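Local coordinates for glycosyl hydrolase (Rhizobium leguminosarum bv. trifolii, PDB 5NDX), which acts as a glycoside hydrolase of family 39, the bacterial orthologue of human alpha-L-iduronidase, and probably cleaves iduronic acid from its O-glycosides, at residues Pro233-Ile238 with Ser414-Asn419; Leu270-His275 with Trp320-Ile325; Gly280-Ala285 with Leu443-Glu448; Thr324-Phe329 with Phe358-Lys363. The protein carries 2 engineered substitutions. All blocks are in the same frame, centred on the assembly; numbering follows the deposited sequence. Where two conformers were deposited one is given.

Contact 1 of 4, residues Pro233-Ile238 with Ser414-Asn419; sequences PKTNAI and SVDAIN
P233 meets the 414-419 loop in two ways. Its CD packs on the I418 CD1 methyl at 4.1 Å, the two side chains crossing at about a right angle, and its carbonyl O lies 3.2 Å from D416 CG. That carbonyl can only accept, as can D416 OD2 nearby, so the carboxylate has to find its donors further along. K234 gives it backbone alone: its CA passes close to OD2 while the side chain heads elsewhere, NZ bonding to the O of T232. T235 is the real partner. Its N donates to D416 OD2 over a long 3.3 Å, coming in from above the carboxylate plane, and OG1 donates to D416 OD1 at 2.7 Å on the syn lone pair. With chi1 at 53°, OG1 sits between the backbone N and carbonyl carbon, which turns it to the same carboxylate as the amide. One residue on, N236 N donates to a water whose oxygen lies 2.6 Å from D416 OD2 and donates to it. R290 of helix 282-300 adds a salt bridge to OD1 and would probably offset the charge of the carboxylate. D416 thus takes the T235 amide and hydroxyl directly, and the N236 amide through a water, at the N-terminal end of helix 235-252, joining a TIM-barrel helix to the loop between strands 407-413 and 422-431 of the neighbouring nine-stranded beta sheet.

Contact 2 of 4, residues Leu270-His275 with Trp320-Ile325; sequences LGWSDH and WSQRTI. With 8U8 ((2~{R},3~{S},4~{S},5~{R},6~{S})-6-(4-methyl-2-oxidanylidene-chromen-7-yl)oxy-3,4,5-tris(oxidanyl)oxane-2-carboxylic acid), chain M.
The pocket for the sugar carboxylate of the bound 8U8 is built where W272 and R323 meet, on the loops that follow barrel strands 261-263 and 307-310. R323 N donates to W272 O at 2.9 Å, nearly straight at 171° and on a lone pair in the carbonyl plane. That bond fixes the start of the arginine side chain; CG then runs anti to the backbone N (chi1 -176°) and the chain bends further out, laying the guanidinium with one face against W272 CB, which stands 3.6 Å from the plane of the R323 guanidinium. In its own plane R323 NH1 donates to 8U8 O6 at 3.0 Å, and NH2 reaches hydroxyl O5. Backbone amides of the type I turn 271-274 complete the grip: G271 N also gives to O6, while W272 N donates to O7 at 2.8 Å. Q269 O and D313 O hold the guanidinium from the protein side.

Behind this first shell, Q322 NE2 donates to S273 O at 3.0 Å, the acceptor lying in the amide plane, and OE1 takes the N-H of G319. The amide lies alongside the H275 ring with the planes 3° apart. Cut back to an alanine, this position would probably leave S273 O and G319 N without these mates and the turn carrying W272 less firmly placed. With three N-H groups on its two oxygens, one of them from an arginine, the carboxylate is probably bound as an anion, consistent with recognition of a uronic acid.

Contact 3 of 4, residues Gly280-Ala285 with Leu443-Glu448; sequences GKAYYA and LRIDEE
A282 and A285, three residues apart on one side of their helix, both point their CB atoms at the chain of I445 and D446, and I445 answers by pointing its own side chain back. Its CG2 methyl, anti to the backbone N (chi1 -54° puts CG1 anti to the carbonyl carbon), touches both alanines: 4.0 Å from A285 CB and 4.2 Å from A282 CB. CD1 continues past A285 CB at 4.1 Å. A282 CB presses hardest on backbone, lying 3.6 Å from D446 CA. No hydrogen bond links the two segments. The small alanines let the first turn of helix 282-300, one of the TIM-barrel helices, come up to the end of strand 436-445 in the nine-stranded sheet beside the barrel. Helix 364-372 fills in next to them, with P364 and S368 on A285 and T367 and L371 on I445. The D446 side chain points the opposite way from I445, away from the helix, and there it is tied down within its own strand end. OD1 accepts from E448 N at 2.8 Å, closing an Asx turn as the chain leaves the strand. OD2 forms a salt bridge with R444 NH1 at 2.9 Å, approached on its anti side and close to the guanidinium plane. R444 NE and NH2 bond to T520 OG1 and D513 O, on strands 518-526 and 508-516.

Contact 4 of 4, residues Thr324-Phe329 with Phe358-Lys363; sequences TIFAYF and FDIIKK
K363 lies back across T324-A327 at the end of a two-stranded antiparallel ribbon, strands 326-330 and 358-362; the N-to-C directions of 326-329 and 358-362 lie 159° apart. Its N donates to I325 O, carrying the ladder one step past the strand. From there the side chain can be followed outwards. CB rests on I325 O at 3.5 Å; CG moves on to the peptide joining F326 and A327; CD lies against it, 3.4 Å from F326 C. The K363 chain bends there (chi3 66°), taking K363 CE to 3.3 Å from T324 O. At the tip, K363 NZ donates to T324 OG1 at 2.9 Å and, from above the carbonyl plane, to T324 O at 3.0 Å. T324 OG1 in turn donates a hydrogen bond to F326 O, while NZ also serves the carbonyls of G319 and Q322. A methionine in its place would probably leave these gathered oxygens without their common donor and the turn before the strand freer to shift. K363 is also the N-cap residue of helix 364-372.

Along the ribbon, A327 pairs with I361 and F329 with D359 through paired backbone bonds, while F326, Y328, I360 and K362 share one face. I360 CD1 makes a CH-pi contact over the F326 ring, 4.1 Å from its centroid and 18° off the normal. K362 runs alongside F326 before its NZ turns to E370 and E491. At the far end, Y328 crosses F358 at about a right angle, CE1 standing 3.4 Å from F358 CB.

How the contacts relate
The first segments come in the order of contacts 1, 2, 3 and 4; the second segments return as 2, 4, 1 and 3, so contact 3 interleaves with contacts 1 and 2. Helix 282-300 is the shared element: Y283, from contact 3, reaches contact 1 by a probable hydrogen bond to D416 O, while Y284 OH packs on R323 CG of contact 2. Contacts 2 and 4 have T324 and I325 in common, with centres about 12 Å apart; the centres of contacts 1 and 4 are about 25 Å apart. Contacts 1 and 3 seat the barrel on the nine-stranded sheet, whereas contact 4 continues directly from the pocket loop of contact 2.

Contact 1 of 4, residues Pro233-Ile238 with Ser414-Asn419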
# COMPACT_ATOMS: atom_id res chain seq x y z
N PRO A 233 -19.04 5.04 -3.66
CA PRO A 233 -18.33 5.41 -2.41
C PRO A 233 -18.64 6.84 -1.91
O PRO A 233 -18.70 7.75 -2.70
CB PRO A 233 -16.85 5.32 -2.80
CG PRO A 233 -16.82 4.30 -3.90
CD PRO A 233 -18.11 4.55 -4.69
N LYS A 234 -18.87 7.01 -0.61
CA LYS A 234 -19.04 8.34 0.02
C LYS A 234 -17.75 8.65 0.82
O LYS A 234 -17.65 8.32 1.98
CB LYS A 234 -20.26 8.35 0.99
CG LYS A 234 -21.63 8.52 0.33
CD LYS A 234 -21.74 7.67 -0.94
CE LYS A 234 -23.15 7.47 -1.57
NZ LYS A 234 -23.56 6.03 -1.40
N THR A 235 -16.77 9.22 0.16
CA THR A 235 -15.44 9.29 0.74
C THR A 235 -15.39 10.25 1.93
O THR A 235 -14.77 9.93 2.96
CB THR A 235 -14.36 9.63 -0.30
OG1 THR A 235 -14.72 10.82 -1.00
CG2 THR A 235 -14.22 8.53 -1.30
N ASN A 236 -16.01 11.42 1.80
CA ASN A 236 -16.03 12.37 2.92
C ASN A 236 -16.69 11.81 4.18
O ASN A 236 -16.30 12.21 5.30
CB ASN A 236 -16.63 13.75 2.52
CG ASN A 236 -15.54 14.75 2.00
OD1 ASN A 236 -15.71 15.37 0.94
ND2 ASN A 236 -14.48 14.91 2.72
N ALA A 237 -17.60 10.84 4.03
CA ALA A 237 -18.24 10.27 5.21
C ALA A 237 -17.29 9.38 6.02
O ALA A 237 -17.51 9.15 7.21
CB ALA A 237 -19.53 9.52 4.85
N ILE A 238 -16.24 8.88 5.38
CA ILE A 238 -15.22 8.14 6.11
C ILE A 238 -14.60 9.06 7.15
O ILE A 238 -14.49 8.70 8.30
CB ILE A 238 -14.13 7.57 5.18
CG1 ILE A 238 -14.72 6.49 4.25
CG2 ILE A 238 -12.97 6.99 6.00
CD1 ILE A 238 -13.79 6.10 3.09
N SER A 414 -10.66 13.63 -8.98
CA SER A 414 -11.43 12.50 -8.55
C SER A 414 -12.71 13.00 -7.88
O SER A 414 -12.66 13.90 -7.01
CB SER A 414 -10.62 11.63 -7.58
OG SER A 414 -11.39 10.63 -6.94
N VAL A 415 -13.84 12.41 -8.29
CA VAL A 415 -15.12 12.55 -7.57
C VAL A 415 -15.64 11.15 -7.18
O VAL A 415 -15.23 10.12 -7.75
CB VAL A 415 -16.19 13.27 -8.43
CG1 VAL A 415 -15.77 14.71 -8.77
CG2 VAL A 415 -16.48 12.51 -9.73
N ASP A 416 -16.58 11.12 -6.23
CA ASP A 416 -17.16 9.88 -5.75
C ASP A 416 -17.86 9.13 -6.88
O ASP A 416 -17.74 7.90 -6.98
CB ASP A 416 -18.13 10.19 -4.61
CG ASP A 416 -17.42 10.56 -3.33
OD1 ASP A 416 -16.17 10.51 -3.25
OD2 ASP A 416 -18.09 10.87 -2.35
N ALA A 417 -18.57 9.85 -7.74
CA ALA A 417 -19.31 9.17 -8.81
C ALA A 417 -18.38 8.50 -9.81
O ALA A 417 -17.42 9.10 -10.36
CB ALA A 417 -20.33 10.10 -9.49
N ILE A 418 -18.69 7.24 -10.07
CA ILE A 418 -17.86 6.35 -10.90
C ILE A 418 -17.99 6.65 -12.39
O ILE A 418 -17.06 6.53 -13.14
CB ILE A 418 -18.29 4.89 -10.63
CG1 ILE A 418 -17.91 4.54 -9.17
CG2 ILE A 418 -17.59 3.91 -11.57
CD1 ILE A 418 -18.80 3.49 -8.58
N ASN A 419 -19.18 7.04 -12.78
CA ASN A 419 -19.66 7.21 -14.13
C ASN A 419 -19.47 8.66 -14.63
O ASN A 419 -20.26 9.08 -15.48
CB ASN A 419 -21.19 6.91 -14.08
CG ASN A 419 -21.91 7.80 -13.04
OD1 ASN A 419 -22.25 8.91 -13.34
ND2 ASN A 419 -22.02 7.34 -11.81
O HOH W 1 -17.84 12.45 -0.35

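Contact 2 of 4, residues Leu270-His275 with Trp320-Ile325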
# COMPACT_ATOMS: atom_id res chain seq x y z
N LEU A 270 -16.86 -1.95 0.80
CA LEU A 270 -16.86 -3.28 1.45
C LEU A 270 -16.97 -4.42 0.45
O LEU A 270 -17.54 -4.26 -0.64
CB LEU A 270 -17.99 -3.40 2.50
CG LEU A 270 -17.67 -2.65 3.79
CD1 LEU A 270 -18.83 -1.79 4.34
CD2 LEU A 270 -17.09 -3.61 4.87
N GLY A 271 -16.40 -5.57 0.82
CA GLY A 271 -16.56 -6.83 0.01
C GLY A 271 -15.58 -6.96 -1.18
O GLY A 271 -15.95 -6.78 -2.33
N TRP A 272 -14.33 -7.31 -0.86
CA TRP A 272 -13.24 -7.31 -1.84
C TRP A 272 -13.50 -8.17 -3.06
O TRP A 272 -13.00 -7.88 -4.17
CB TRP A 272 -11.94 -7.81 -1.18
CG TRP A 272 -11.82 -9.29 -0.96
CD1 TRP A 272 -12.13 -9.97 0.18
CD2 TRP A 272 -11.34 -10.26 -1.89
NE1 TRP A 272 -11.88 -11.30 0.01
CE2 TRP A 272 -11.40 -11.51 -1.24
CE3 TRP A 272 -10.88 -10.21 -3.20
CZ2 TRP A 272 -11.00 -12.69 -1.86
CZ3 TRP A 272 -10.50 -11.37 -3.83
CH2 TRP A 272 -10.56 -12.60 -3.17
N SER A 273 -14.19 -9.28 -2.85
CA SER A 273 -14.37 -10.26 -3.91
C SER A 273 -15.58 -10.01 -4.82
O SER A 273 -15.73 -10.69 -5.83
CB SER A 273 -14.45 -11.68 -3.33
OG SER A 273 -15.67 -11.83 -2.61
N ASP A 274 -16.43 -9.05 -4.51
CA ASP A 274 -17.48 -8.65 -5.46
C ASP A 274 -16.83 -7.99 -6.69
O ASP A 274 -15.71 -7.51 -6.59
CB ASP A 274 -18.43 -7.66 -4.80
CG ASP A 274 -19.28 -8.32 -3.73
OD1 ASP A 274 -19.63 -9.49 -3.94
OD2 ASP A 274 -19.61 -7.67 -2.72
N HIS A 275 -17.51 -8.04 -7.84
CA HIS A 275 -16.96 -7.49 -9.07
C HIS A 275 -17.38 -6.02 -9.25
O HIS A 275 -18.56 -5.72 -9.37
CB HIS A 275 -17.35 -8.34 -10.26
CG HIS A 275 -16.85 -9.72 -10.13
ND1 HIS A 275 -15.55 -10.06 -10.40
CD2 HIS A 275 -17.44 -10.84 -9.67
CE1 HIS A 275 -15.37 -11.34 -10.18
NE2 HIS A 275 -16.51 -11.84 -9.75
N TRP A 320 -9.41 -8.57 -12.27
CA TRP A 320 -9.43 -7.13 -12.60
C TRP A 320 -10.44 -6.31 -11.81
O TRP A 320 -10.15 -5.15 -11.42
CB TRP A 320 -9.70 -6.95 -14.08
CG TRP A 320 -8.60 -7.37 -15.03
CD1 TRP A 320 -8.56 -8.49 -15.81
CD2 TRP A 320 -7.42 -6.62 -15.34
NE1 TRP A 320 -7.42 -8.50 -16.56
CE2 TRP A 320 -6.71 -7.36 -16.30
CE3 TRP A 320 -6.88 -5.44 -14.88
CZ2 TRP A 320 -5.49 -6.93 -16.84
CZ3 TRP A 320 -5.68 -5.01 -15.41
CH2 TRP A 320 -5.00 -5.76 -16.40
N SER A 321 -11.59 -6.92 -11.51
CA SER A 321 -12.75 -6.27 -10.94
C SER A 321 -12.84 -6.50 -9.46
O SER A 321 -13.75 -5.99 -8.82
CB SER A 321 -14.05 -6.89 -11.55
OG SER A 321 -14.11 -6.40 -12.84
N GLN A 322 -11.90 -7.20 -8.89
CA GLN A 322 -11.89 -7.34 -7.43
C GLN A 322 -10.97 -6.33 -6.77
O GLN A 322 -10.19 -5.69 -7.49
CB GLN A 322 -11.53 -8.79 -7.13
CG GLN A 322 -12.66 -9.71 -7.62
CD GLN A 322 -12.33 -11.17 -7.48
OE1 GLN A 322 -11.21 -11.62 -7.75
NE2 GLN A 322 -13.27 -11.92 -6.98
N ARG A 323 -11.06 -6.14 -5.45
CA ARG A 323 -10.22 -5.17 -4.74
C ARG A 323 -8.87 -5.77 -4.45
O ARG A 323 -8.58 -6.30 -3.34
CB ARG A 323 -10.87 -4.72 -3.48
CG ARG A 323 -10.11 -3.61 -2.70
CD ARG A 323 -11.06 -3.11 -1.59
NE ARG A 323 -10.85 -3.90 -0.54
CZ ARG A 323 -11.68 -4.38 0.37
NH1 ARG A 323 -12.96 -4.08 0.55
NH2 ARG A 323 -11.07 -5.18 1.18
N THR A 324 -8.09 -5.77 -5.50
CA THR A 324 -6.78 -6.43 -5.53
C THR A 324 -5.84 -5.50 -6.28
O THR A 324 -6.26 -4.74 -7.20
CB THR A 324 -6.84 -7.81 -6.24
OG1 THR A 324 -7.09 -7.65 -7.63
CG2 THR A 324 -7.97 -8.68 -5.67
N ILE A 325 -4.57 -5.54 -5.90
CA ILE A 325 -3.57 -4.72 -6.50
C ILE A 325 -2.94 -5.39 -7.74
O ILE A 325 -2.16 -4.73 -8.48
CB ILE A 325 -2.46 -4.28 -5.50
CG1 ILE A 325 -1.91 -5.43 -4.67
CG2 ILE A 325 -2.98 -3.14 -4.66
CD1 ILE A 325 -0.62 -5.16 -3.95
C15 8U8 M . -19.76 -9.33 8.49
C13 8U8 M . -19.44 -7.96 8.62
C14 8U8 M . -20.34 -7.12 9.27
C16 8U8 M . -20.04 -5.77 9.45
O9 8U8 M . -20.89 -5.08 10.01
O8 8U8 M . -18.86 -5.23 8.98
C11 8U8 M . -17.90 -6.05 8.43
C10 8U8 M . -16.66 -5.50 8.09
C12 8U8 M . -18.19 -7.42 8.23
C7 8U8 M . -17.16 -8.23 7.70
C8 8U8 M . -15.92 -7.68 7.36
C9 8U8 M . -15.66 -6.31 7.54
O2 8U8 M . -14.45 -5.72 7.25
C5 8U8 M . -13.49 -6.24 6.25
O1 8U8 M . -14.19 -6.53 5.04
C1 8U8 M . -13.58 -7.32 4.09
C6 8U8 M . -13.96 -6.69 2.88
O7 8U8 M . -14.00 -7.41 1.89
O6 8U8 M . -14.18 -5.49 2.94
C2 8U8 M . -12.02 -7.33 4.08
O5 8U8 M . -11.56 -6.11 3.46
C3 8U8 M . -11.38 -7.56 5.52
O4 8U8 M . -10.74 -8.79 5.55
C4 8U8 M . -12.45 -7.46 6.65
O3 8U8 M . -11.73 -7.34 7.95

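Contact 3 of 4, residues Gly280-Ala285 with Leu443-Glu448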
# COMPACT_ATOMS: atom_id res chain seq x y z
N GLY A 280 -9.94 -1.83 -11.42
CA GLY A 280 -8.90 -2.02 -12.45
C GLY A 280 -8.55 -0.79 -13.22
O GLY A 280 -7.73 -0.85 -14.16
N LYS A 281 -9.15 0.33 -12.85
CA LYS A 281 -9.01 1.56 -13.65
C LYS A 281 -8.64 2.79 -12.84
O LYS A 281 -8.58 2.74 -11.62
CB LYS A 281 -10.32 1.75 -14.45
CG LYS A 281 -10.36 0.76 -15.62
CD LYS A 281 -11.63 0.78 -16.46
CE LYS A 281 -11.38 -0.13 -17.67
NZ LYS A 281 -12.60 -0.54 -18.36
N ALA A 282 -8.40 3.88 -13.54
CA ALA A 282 -7.89 5.07 -12.90
C ALA A 282 -8.81 5.62 -11.82
O ALA A 282 -8.32 6.25 -10.88
CB ALA A 282 -7.58 6.13 -13.95
N TYR A 283 -10.10 5.28 -11.85
CA TYR A 283 -11.00 5.71 -10.81
C TYR A 283 -10.48 5.32 -9.44
O TYR A 283 -10.56 6.11 -8.51
CB TYR A 283 -12.42 5.15 -10.99
CG TYR A 283 -13.34 5.43 -9.81
CD1 TYR A 283 -13.36 4.59 -8.72
CD2 TYR A 283 -14.13 6.56 -9.78
CE1 TYR A 283 -14.16 4.85 -7.62
CE2 TYR A 283 -14.92 6.84 -8.68
CZ TYR A 283 -14.94 5.97 -7.62
OH TYR A 283 -15.72 6.21 -6.52
N TYR A 284 -9.96 4.11 -9.32
CA TYR A 284 -9.50 3.62 -8.05
C TYR A 284 -8.22 4.37 -7.60
O TYR A 284 -8.10 4.67 -6.45
CB TYR A 284 -9.22 2.14 -8.10
CG TYR A 284 -8.95 1.43 -6.77
CD1 TYR A 284 -9.51 1.84 -5.55
CD2 TYR A 284 -8.20 0.26 -6.77
CE1 TYR A 284 -9.29 1.11 -4.38
CE2 TYR A 284 -7.95 -0.43 -5.61
CZ TYR A 284 -8.49 -0.02 -4.41
OH TYR A 284 -8.21 -0.78 -3.28
N ALA A 285 -7.33 4.69 -8.54
CA ALA A 285 -6.17 5.49 -8.18
C ALA A 285 -6.60 6.83 -7.65
O ALA A 285 -6.05 7.32 -6.66
CB ALA A 285 -5.26 5.65 -9.39
N LEU A 443 4.32 12.04 -14.04
CA LEU A 443 3.78 10.69 -14.07
C LEU A 443 2.23 10.78 -14.03
O LEU A 443 1.68 11.62 -13.32
CB LEU A 443 4.26 9.93 -12.86
CG LEU A 443 5.75 9.76 -12.73
CD1 LEU A 443 6.11 9.39 -11.32
CD2 LEU A 443 6.17 8.64 -13.67
N ARG A 444 1.56 9.88 -14.76
CA ARG A 444 0.12 9.92 -14.94
C ARG A 444 -0.49 8.55 -14.92
O ARG A 444 0.01 7.61 -15.58
CB ARG A 444 -0.21 10.59 -16.28
CG ARG A 444 -1.67 10.62 -16.75
CD ARG A 444 -2.60 11.32 -15.81
NE ARG A 444 -2.34 12.74 -15.70
CZ ARG A 444 -2.61 13.66 -16.65
NH1 ARG A 444 -3.13 13.33 -17.82
NH2 ARG A 444 -2.36 14.93 -16.41
N ILE A 445 -1.56 8.45 -14.15
CA ILE A 445 -2.48 7.36 -14.19
C ILE A 445 -3.84 7.91 -14.68
O ILE A 445 -4.47 8.69 -13.99
CB ILE A 445 -2.69 6.67 -12.82
CG1 ILE A 445 -1.35 6.25 -12.24
CG2 ILE A 445 -3.59 5.44 -13.00
CD1 ILE A 445 -1.42 5.84 -10.79
N ASP A 446 -4.26 7.48 -15.86
CA ASP A 446 -5.55 7.85 -16.41
C ASP A 446 -5.86 6.80 -17.46
O ASP A 446 -5.16 5.78 -17.60
CB ASP A 446 -5.61 9.31 -16.91
CG ASP A 446 -4.72 9.59 -18.12
OD1 ASP A 446 -4.29 8.60 -18.80
OD2 ASP A 446 -4.44 10.81 -18.45
N GLU A 447 -6.88 7.07 -18.23
CA GLU A 447 -7.32 6.17 -19.27
C GLU A 447 -6.31 5.91 -20.39
O GLU A 447 -6.37 4.84 -21.03
CB GLU A 447 -8.65 6.79 -19.75
CG GLU A 447 -9.22 6.44 -21.03
CD GLU A 447 -10.53 7.22 -21.28
OE1 GLU A 447 -10.49 8.46 -21.44
OE2 GLU A 447 -11.59 6.56 -21.28
N GLU A 448 -5.40 6.84 -20.64
CA GLU A 448 -4.35 6.66 -21.66
C GLU A 448 -2.97 6.24 -21.07
O GLU A 448 -2.08 5.88 -21.81
CB GLU A 448 -4.12 7.95 -22.45
CG GLU A 448 -5.36 8.59 -23.07
CD GLU A 448 -5.06 9.89 -23.88
OE1 GLU A 448 -4.15 10.73 -23.55
OE2 GLU A 448 -5.75 10.10 -24.89

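Contact 4 of 4, residues Thr324-Phe329 with Phe358-Lys363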
# COMPACT_ATOMS: atom_id res chain seq x y z
N THR A 324 -8.09 -5.77 -5.50
CA THR A 324 -6.78 -6.43 -5.53
C THR A 324 -5.84 -5.50 -6.28
O THR A 324 -6.26 -4.74 -7.20
CB THR A 324 -6.84 -7.81 -6.24
OG1 THR A 324 -7.09 -7.65 -7.63
CG2 THR A 324 -7.97 -8.68 -5.67
N ILE A 325 -4.57 -5.54 -5.90
CA ILE A 325 -3.57 -4.72 -6.50
C ILE A 325 -2.94 -5.39 -7.74
O ILE A 325 -2.16 -4.73 -8.48
CB ILE A 325 -2.46 -4.28 -5.50
CG1 ILE A 325 -1.91 -5.43 -4.67
CG2 ILE A 325 -2.98 -3.14 -4.66
CD1 ILE A 325 -0.62 -5.16 -3.95
N PHE A 326 -3.21 -6.67 -7.95
CA PHE A 326 -2.82 -7.33 -9.21
C PHE A 326 -4.01 -8.04 -9.81
O PHE A 326 -4.87 -8.48 -9.07
CB PHE A 326 -1.72 -8.38 -9.00
CG PHE A 326 -0.45 -7.84 -8.40
CD1 PHE A 326 -0.32 -7.77 -7.04
CD2 PHE A 326 0.59 -7.43 -9.20
CE1 PHE A 326 0.83 -7.27 -6.47
CE2 PHE A 326 1.75 -6.88 -8.64
CZ PHE A 326 1.86 -6.82 -7.27
N ALA A 327 -4.02 -8.14 -11.13
CA ALA A 327 -4.89 -9.06 -11.85
C ALA A 327 -4.14 -10.39 -12.05
O ALA A 327 -3.08 -10.45 -12.66
CB ALA A 327 -5.29 -8.44 -13.17
N TYR A 328 -4.69 -11.44 -11.47
CA TYR A 328 -4.14 -12.78 -11.49
C TYR A 328 -4.68 -13.48 -12.74
O TYR A 328 -5.87 -13.49 -12.98
CB TYR A 328 -4.57 -13.53 -10.20
CG TYR A 328 -4.30 -15.01 -10.24
CD1 TYR A 328 -3.03 -15.52 -9.94
CD2 TYR A 328 -5.31 -15.90 -10.60
CE1 TYR A 328 -2.77 -16.89 -10.02
CE2 TYR A 328 -5.06 -17.27 -10.67
CZ TYR A 328 -3.80 -17.77 -10.39
OH TYR A 328 -3.57 -19.14 -10.52
N PHE A 329 -3.78 -14.01 -13.56
CA PHE A 329 -4.10 -14.88 -14.67
C PHE A 329 -3.54 -16.26 -14.34
O PHE A 329 -2.34 -16.40 -14.06
CB PHE A 329 -3.38 -14.42 -15.92
CG PHE A 329 -3.92 -13.18 -16.51
CD1 PHE A 329 -3.51 -11.93 -16.03
CD2 PHE A 329 -4.83 -13.25 -17.53
CE1 PHE A 329 -4.01 -10.77 -16.59
CE2 PHE A 329 -5.33 -12.10 -18.09
CZ PHE A 329 -4.90 -10.85 -17.62
N PHE A 358 1.29 -18.97 -13.48
CA PHE A 358 0.48 -17.75 -13.36
C PHE A 358 1.25 -16.57 -13.82
O PHE A 358 2.48 -16.59 -13.83
CB PHE A 358 -0.02 -17.50 -11.91
CG PHE A 358 1.08 -17.12 -10.96
CD1 PHE A 358 1.91 -18.11 -10.40
CD2 PHE A 358 1.33 -15.79 -10.64
CE1 PHE A 358 2.97 -17.75 -9.57
CE2 PHE A 358 2.37 -15.45 -9.82
CZ PHE A 358 3.19 -16.43 -9.27
N ASP A 359 0.51 -15.53 -14.17
CA ASP A 359 1.02 -14.21 -14.39
C ASP A 359 0.15 -13.23 -13.61
O ASP A 359 -1.09 -13.38 -13.55
CB ASP A 359 1.01 -13.88 -15.88
CG ASP A 359 2.18 -14.53 -16.62
OD1 ASP A 359 3.29 -13.99 -16.53
OD2 ASP A 359 1.98 -15.56 -17.30
N ILE A 360 0.81 -12.22 -13.06
CA ILE A 360 0.12 -11.12 -12.41
C ILE A 360 0.51 -9.80 -13.05
O ILE A 360 1.68 -9.56 -13.38
CB ILE A 360 0.36 -11.04 -10.89
CG1 ILE A 360 1.84 -11.08 -10.52
CG2 ILE A 360 -0.41 -12.16 -10.23
CD1 ILE A 360 2.09 -11.00 -9.03
N ILE A 361 -0.51 -8.96 -13.23
CA ILE A 361 -0.36 -7.67 -13.79
C ILE A 361 -0.79 -6.61 -12.75
O ILE A 361 -1.85 -6.71 -12.14
CB ILE A 361 -1.21 -7.55 -15.05
CG1 ILE A 361 -0.76 -8.54 -16.13
CG2 ILE A 361 -1.16 -6.16 -15.62
CD1 ILE A 361 0.65 -8.34 -16.68
N LYS A 362 0.04 -5.61 -12.54
CA LYS A 362 -0.26 -4.46 -11.64
C LYS A 362 -1.44 -3.65 -12.01
O LYS A 362 -1.62 -3.27 -13.15
CB LYS A 362 0.92 -3.48 -11.58
CG LYS A 362 2.02 -4.00 -10.76
CD LYS A 362 3.43 -3.34 -10.84
CE LYS A 362 3.52 -1.89 -11.05
NZ LYS A 362 4.96 -1.41 -10.82
N LYS A 363 -2.21 -3.31 -11.00
CA LYS A 363 -3.43 -2.53 -11.16
C LYS A 363 -3.28 -1.17 -10.45
O LYS A 363 -2.30 -0.96 -9.71
CB LYS A 363 -4.59 -3.32 -10.54
CG LYS A 363 -5.04 -4.49 -11.40
CD LYS A 363 -6.01 -5.40 -10.65
CE LYS A 363 -7.34 -4.72 -10.33
NZ LYS A 363 -8.10 -5.61 -9.44